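Local coordinates for protein allergen Bos d 2 (Bos taurus, PDB 4WFV) that probably carries pheromones or other small odorants as a secreted lipocalin, and is a major cow dander allergen, at residues G14-Y20 against E115-T121; R36-R41 against I53-K58. All coordinates share one frame; numbering follows the deposited sequence. Where two conformers were deposited one is given.

Contact 1 (G14-Y20 against E115-T121); sequences GEWRIIY and EGLAKGT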
# COMPACT_ATOMS: atom_id res chain seq x y z
N GLY A 14 -3.46 10.23 -7.59
CA GLY A 14 -2.85 11.36 -6.92
C GLY A 14 -1.46 11.10 -6.40
O GLY A 14 -0.93 9.99 -6.56
N GLU A 15 -0.89 12.11 -5.76
CA GLU A 15 0.47 12.07 -5.20
C GLU A 15 0.51 11.64 -3.73
O GLU A 15 0.61 12.46 -2.82
CB GLU A 15 1.12 13.45 -5.30
CG GLU A 15 1.07 14.05 -6.69
CD GLU A 15 2.06 13.42 -7.63
OE1 GLU A 15 3.12 12.97 -7.16
OE2 GLU A 15 1.78 13.39 -8.85
N TRP A 16 0.50 10.34 -3.50
CA TRP A 16 0.39 9.81 -2.14
C TRP A 16 1.75 9.59 -1.50
O TRP A 16 2.74 9.33 -2.19
CB TRP A 16 -0.32 8.47 -2.18
CG TRP A 16 -1.75 8.54 -2.63
CD1 TRP A 16 -2.23 8.27 -3.88
CD2 TRP A 16 -2.88 8.87 -1.82
NE1 TRP A 16 -3.59 8.43 -3.91
CE2 TRP A 16 -4.02 8.79 -2.65
CE3 TRP A 16 -3.04 9.24 -0.48
CZ2 TRP A 16 -5.30 9.07 -2.18
CZ3 TRP A 16 -4.32 9.50 -0.01
CH2 TRP A 16 -5.43 9.42 -0.86
N ARG A 17 1.80 9.71 -0.18
CA ARG A 17 2.95 9.26 0.61
C ARG A 17 2.49 8.07 1.43
O ARG A 17 1.35 8.03 1.87
CB ARG A 17 3.43 10.35 1.57
CG ARG A 17 3.96 11.60 0.90
CD ARG A 17 4.50 12.61 1.91
NE ARG A 17 4.81 13.88 1.26
CZ ARG A 17 3.94 14.88 1.14
NH1 ARG A 17 2.72 14.77 1.65
NH2 ARG A 17 4.30 16.01 0.53
N ILE A 18 3.37 7.11 1.65
CA ILE A 18 3.03 6.02 2.56
C ILE A 18 3.43 6.40 3.96
O ILE A 18 4.56 6.82 4.21
CB ILE A 18 3.64 4.68 2.13
CG1 ILE A 18 3.12 3.54 3.02
CG2 ILE A 18 5.16 4.73 2.12
CD1 ILE A 18 3.26 2.18 2.35
N ILE A 19 2.48 6.29 4.89
CA ILE A 19 2.75 6.58 6.29
C ILE A 19 3.03 5.30 7.06
O ILE A 19 4.05 5.22 7.78
CB ILE A 19 1.58 7.34 6.95
CG1 ILE A 19 1.12 8.50 6.06
CG2 ILE A 19 1.97 7.81 8.34
CD1 ILE A 19 2.23 9.50 5.71
N TYR A 20 2.17 4.30 6.88
CA TYR A 20 2.30 3.05 7.62
C TYR A 20 2.18 1.84 6.71
O TYR A 20 1.56 1.88 5.65
CB TYR A 20 1.19 2.92 8.67
CG TYR A 20 1.21 3.96 9.76
CD1 TYR A 20 2.17 3.93 10.75
CD2 TYR A 20 0.24 4.96 9.80
CE1 TYR A 20 2.19 4.89 11.76
CE2 TYR A 20 0.26 5.93 10.79
CZ TYR A 20 1.22 5.88 11.77
OH TYR A 20 1.24 6.84 12.76
N GLU A 115 -1.37 -1.10 3.67
CA GLU A 115 -0.60 0.13 3.55
C GLU A 115 -1.51 1.30 3.82
O GLU A 115 -2.66 1.35 3.32
CB GLU A 115 0.00 0.25 2.15
CG GLU A 115 0.97 -0.89 1.84
CD GLU A 115 1.30 -1.01 0.38
OE1 GLU A 115 0.39 -0.90 -0.46
OE2 GLU A 115 2.49 -1.22 0.06
N GLY A 116 -1.03 2.25 4.62
CA GLY A 116 -1.79 3.45 4.94
C GLY A 116 -1.11 4.65 4.31
O GLY A 116 0.00 5.01 4.71
N LEU A 117 -1.77 5.25 3.33
CA LEU A 117 -1.21 6.35 2.56
C LEU A 117 -1.93 7.64 2.94
O LEU A 117 -3.09 7.61 3.33
CB LEU A 117 -1.41 6.09 1.06
CG LEU A 117 -1.13 4.72 0.46
CD1 LEU A 117 -1.30 4.77 -1.06
CD2 LEU A 117 0.27 4.28 0.79
N ALA A 118 -1.22 8.76 2.83
CA ALA A 118 -1.81 10.07 3.12
C ALA A 118 -1.37 11.12 2.11
O ALA A 118 -0.32 10.99 1.48
CB ALA A 118 -1.43 10.53 4.50
N LYS A 119 -2.16 12.18 2.01
CA LYS A 119 -1.76 13.37 1.27
C LYS A 119 -0.74 14.21 2.05
O LYS A 119 0.01 14.99 1.47
CB LYS A 119 -2.97 14.24 0.96
CG LYS A 119 -3.96 13.57 0.05
CD LYS A 119 -3.29 13.17 -1.24
CE LYS A 119 -4.33 12.88 -2.28
NZ LYS A 119 -3.73 12.47 -3.57
N GLY A 120 -0.74 14.05 3.37
CA GLY A 120 0.21 14.73 4.22
C GLY A 120 1.35 13.81 4.62
O GLY A 120 1.83 13.01 3.83
N THR A 121 1.78 13.94 5.86
CA THR A 121 2.92 13.17 6.35
C THR A 121 2.60 12.35 7.59
O THR A 121 3.49 11.79 8.24
CB THR A 121 4.11 14.08 6.69
OG1 THR A 121 3.72 15.02 7.69
CG2 THR A 121 4.61 14.82 5.46
O HOH W 1 -2.53 14.64 -5.84

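Contact 2 (R36-R41 against I53-K58); sequences RNYYRR and ITFYLK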
# COMPACT_ATOMS: atom_id res chain seq x y z
N ARG A 36 8.26 -3.31 1.47
CA ARG A 36 8.33 -1.95 2.01
C ARG A 36 8.58 -1.00 0.85
O ARG A 36 9.69 -0.91 0.33
CB ARG A 36 9.44 -1.84 3.04
CG ARG A 36 9.34 -0.59 3.91
CD ARG A 36 10.54 -0.51 4.82
NE ARG A 36 10.57 0.64 5.71
CZ ARG A 36 10.19 0.63 6.99
NH1 ARG A 36 9.70 -0.48 7.53
NH2 ARG A 36 10.30 1.71 7.73
N ASN A 37 7.52 -0.33 0.41
CA ASN A 37 7.55 0.41 -0.83
C ASN A 37 7.10 1.84 -0.58
O ASN A 37 6.02 2.08 -0.03
CB ASN A 37 6.65 -0.27 -1.87
CG ASN A 37 6.94 -1.76 -1.99
OD1 ASN A 37 6.02 -2.59 -2.00
ND2 ASN A 37 8.22 -2.12 -2.06
N TYR A 38 7.94 2.79 -0.98
CA TYR A 38 7.69 4.20 -0.68
C TYR A 38 6.93 4.85 -1.83
O TYR A 38 7.52 5.34 -2.80
CB TYR A 38 9.00 4.92 -0.37
CG TYR A 38 9.74 4.33 0.82
CD1 TYR A 38 9.35 4.61 2.12
CD2 TYR A 38 10.84 3.49 0.63
CE1 TYR A 38 10.04 4.07 3.22
CE2 TYR A 38 11.53 2.95 1.72
CZ TYR A 38 11.12 3.25 3.00
OH TYR A 38 11.79 2.72 4.08
N TYR A 39 5.61 4.88 -1.69
CA TYR A 39 4.71 5.42 -2.70
C TYR A 39 5.04 6.84 -3.07
O TYR A 39 5.44 7.64 -2.22
CB TYR A 39 3.27 5.40 -2.19
CG TYR A 39 2.56 4.07 -2.36
CD1 TYR A 39 2.88 2.98 -1.54
CD2 TYR A 39 1.57 3.91 -3.32
CE1 TYR A 39 2.23 1.76 -1.69
CE2 TYR A 39 0.91 2.69 -3.46
CZ TYR A 39 1.24 1.63 -2.65
OH TYR A 39 0.57 0.42 -2.83
N ARG A 40 4.85 7.16 -4.35
CA ARG A 40 4.93 8.54 -4.82
C ARG A 40 3.69 8.95 -5.60
O ARG A 40 3.21 10.08 -5.47
CB ARG A 40 6.20 8.78 -5.64
CG ARG A 40 7.50 8.68 -4.83
CD ARG A 40 7.64 9.85 -3.87
NE ARG A 40 8.90 9.86 -3.15
CZ ARG A 40 9.11 9.27 -1.97
NH1 ARG A 40 8.13 8.59 -1.37
NH2 ARG A 40 10.29 9.38 -1.39
N ARG A 41 3.15 8.04 -6.40
CA ARG A 41 2.03 8.42 -7.26
C ARG A 41 1.23 7.22 -7.71
O ARG A 41 1.78 6.15 -7.97
CB ARG A 41 2.56 9.17 -8.49
CG ARG A 41 1.47 9.77 -9.37
CD ARG A 41 2.09 10.58 -10.50
NE ARG A 41 1.08 11.21 -11.35
CZ ARG A 41 1.36 11.89 -12.46
NH1 ARG A 41 2.61 12.03 -12.85
NH2 ARG A 41 0.38 12.43 -13.17
N ILE A 53 1.32 2.45 -10.50
CA ILE A 53 1.82 2.83 -9.19
C ILE A 53 3.32 3.07 -9.28
O ILE A 53 4.09 2.19 -9.68
CB ILE A 53 1.52 1.75 -8.14
CG1 ILE A 53 0.03 1.43 -8.12
CG2 ILE A 53 1.99 2.20 -6.76
CD1 ILE A 53 -0.32 0.23 -7.25
N THR A 54 3.72 4.28 -8.89
CA THR A 54 5.12 4.67 -8.92
C THR A 54 5.62 4.84 -7.48
O THR A 54 4.97 5.49 -6.64
CB THR A 54 5.31 5.97 -9.72
OG1 THR A 54 4.96 5.72 -11.08
CG2 THR A 54 6.75 6.44 -9.64
N PHE A 55 6.74 4.19 -7.17
CA PHE A 55 7.23 4.12 -5.79
C PHE A 55 8.73 3.86 -5.79
O PHE A 55 9.29 3.43 -6.79
CB PHE A 55 6.51 2.98 -5.04
CG PHE A 55 6.75 1.62 -5.63
CD1 PHE A 55 5.99 1.16 -6.69
CD2 PHE A 55 7.75 0.79 -5.12
CE1 PHE A 55 6.22 -0.09 -7.25
CE2 PHE A 55 7.98 -0.46 -5.67
CZ PHE A 55 7.21 -0.89 -6.73
N TYR A 56 9.35 4.11 -4.64
CA TYR A 56 10.75 3.72 -4.43
C TYR A 56 10.87 2.42 -3.66
O TYR A 56 10.09 2.12 -2.75
CB TYR A 56 11.52 4.80 -3.66
CG TYR A 56 11.90 6.01 -4.48
CD1 TYR A 56 13.00 5.97 -5.33
CD2 TYR A 56 11.14 7.17 -4.42
CE1 TYR A 56 13.35 7.07 -6.07
CE2 TYR A 56 11.48 8.27 -5.17
CZ TYR A 56 12.59 8.21 -5.99
OH TYR A 56 12.91 9.32 -6.74
N LEU A 57 11.87 1.63 -4.05
CA LEU A 57 12.30 0.46 -3.31
C LEU A 57 13.76 0.74 -2.97
O LEU A 57 14.51 1.21 -3.83
CB LEU A 57 12.18 -0.78 -4.19
CG LEU A 57 12.65 -2.13 -3.65
CD1 LEU A 57 11.69 -2.64 -2.58
CD2 LEU A 57 12.74 -3.12 -4.81
N LYS A 58 14.17 0.49 -1.73
CA LYS A 58 15.59 0.62 -1.39
C LYS A 58 16.34 -0.69 -1.56
O LYS A 58 15.90 -1.73 -1.07
CB LYS A 58 15.78 1.11 0.04
CG LYS A 58 15.38 2.54 0.30
CD LYS A 58 15.91 2.94 1.66
CE LYS A 58 15.12 4.08 2.26
NZ LYS A 58 15.61 4.39 3.63
O HOH W 2 12.50 -0.38 0.41

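Contact 1 (G14-Y20 against E115-T121)
The carbonyl oxygen of Gly-116 takes two backbone donors at once, Ile-19 N at 2.8 Å and Tyr-20 N at 3.1 Å, the mark of a classic beta bulge. The bulge sits where the first strand of the lipocalin barrel, 17-23, pairs antiparallel with its last long strand, 110-118. The Tyr-20 donor lies in the carbonyl plane on a lone pair, whereas Ile-19 N approaches nearly along the C=O axis. Before the bulge, Arg-17 and Ala-118 form a hydrogen-bonded pair; the register then slips by one, and Gly-116 N bonds back to Tyr-20 O. Ile-19 thus turns its side chain toward the partner strand, resting CG1 on Ala-118 CB at 3.6 Å. On the face that carries Ile-18, Leu-117 splits its branches: CD2 meets Ile-18 CB at 3.6 Å, while CD1 lies beside CB and CG of Trp-16.

In one of its two conformers, the extended Arg-17 chain runs along the turn after strand 110-118, with Thr-121 CG2 over its guanidinium. There NH1 donates to Gly-120 O at 2.9 Å, from 56° above the carbonyl plane, and makes a weak, strongly bent bond to Lys-119 O at 2.7 Å. Gly-14 and Trp-16 belong to the GxW signature of lipocalins, and Lys-119 covers one face of the indole, consistent with the family's basic residue packed over this tryptophan. Trp-16 NE1 is held by Ile-12 O. Water 1 accepts from Glu-15 N and, weakly, from Lys-119 NZ. Bent at chi2 (-57°) and extended beyond, the lysine chain sets CE over the six-membered ring and NZ over the five-membered ring, 4.0 Å from its centroid, a cation-pi contact.

Contact 2 (R36-R41 against I53-K58)
Tyr-38 and Tyr-56 form a hydrogen-bonded antiparallel pair in the hairpin of strands 38-45 and 50-59, whose segments 38-41 and 53-58 run at 149° to each other. In this second-to-third strand hairpin of the lipocalin barrel, a classic bulge places Arg-40 N (2.8 Å) and Arg-41 N (3.1 Å) on Thr-54 O; Thr-54 N returns an almost straight bond to Arg-41 O.

One side carries Tyr-39, whose CE2 meets Ile-53 CG2 at 3.5 Å, and Phe-55, whose ring lies alongside Asn-37, CD2 being 3.6 Å from Asn-37 CB. A bend at chi2 (-70°) brings Arg-40 against Tyr-56: Arg-40 NE lies at the ring edge, near its plane, while Tyr-56 CD2 sits over one guanidinium face, the planes 63° apart. Arg-40 NH1 bonds to Tyr-39 O and forms a salt bridge with Asp-152; NE bonds Pro-155 O. At the other end of the pairing, Lys-58 passes the Tyr-38 ring at a slant, CE 3.8 Å from Tyr-38 CE2. Tyr-38 OH accepts from Arg-36 NE and also bonds Thr-151 OG1; Ile-29 O and Glu-146 hold Arg-36 NH1. Water 2 bridges Arg-36 O to Lys-58 N, 2.9 Å from each.

How the contacts relate
The two contacts belong to one continuous antiparallel barrel sheet, with centres about 11 Å apart. Contact 1 joins strand 17-23 to strand 110-118, and contact 2 joins 38-45, the next strand in the chain, to 50-59. Tyr-39 of contact 2 lies against both Ile-18 and Leu-117 of contact 1, and its OH probably bonds to Glu-115 OE1 at 2.7 Å; Thr-100 bonds to the same carboxylate oxygen. This buried cluster probably faces the barrel interior, as in other lipocalins. Ile-18 CG2 also packs on Asn-37 O at 3.5 Å. Farther along, Glu-15 OE2 and Arg-41 NE form a long, weak ion pair at 3.4 Å, Arg-41 NE having its stronger salt bridge with Glu-43.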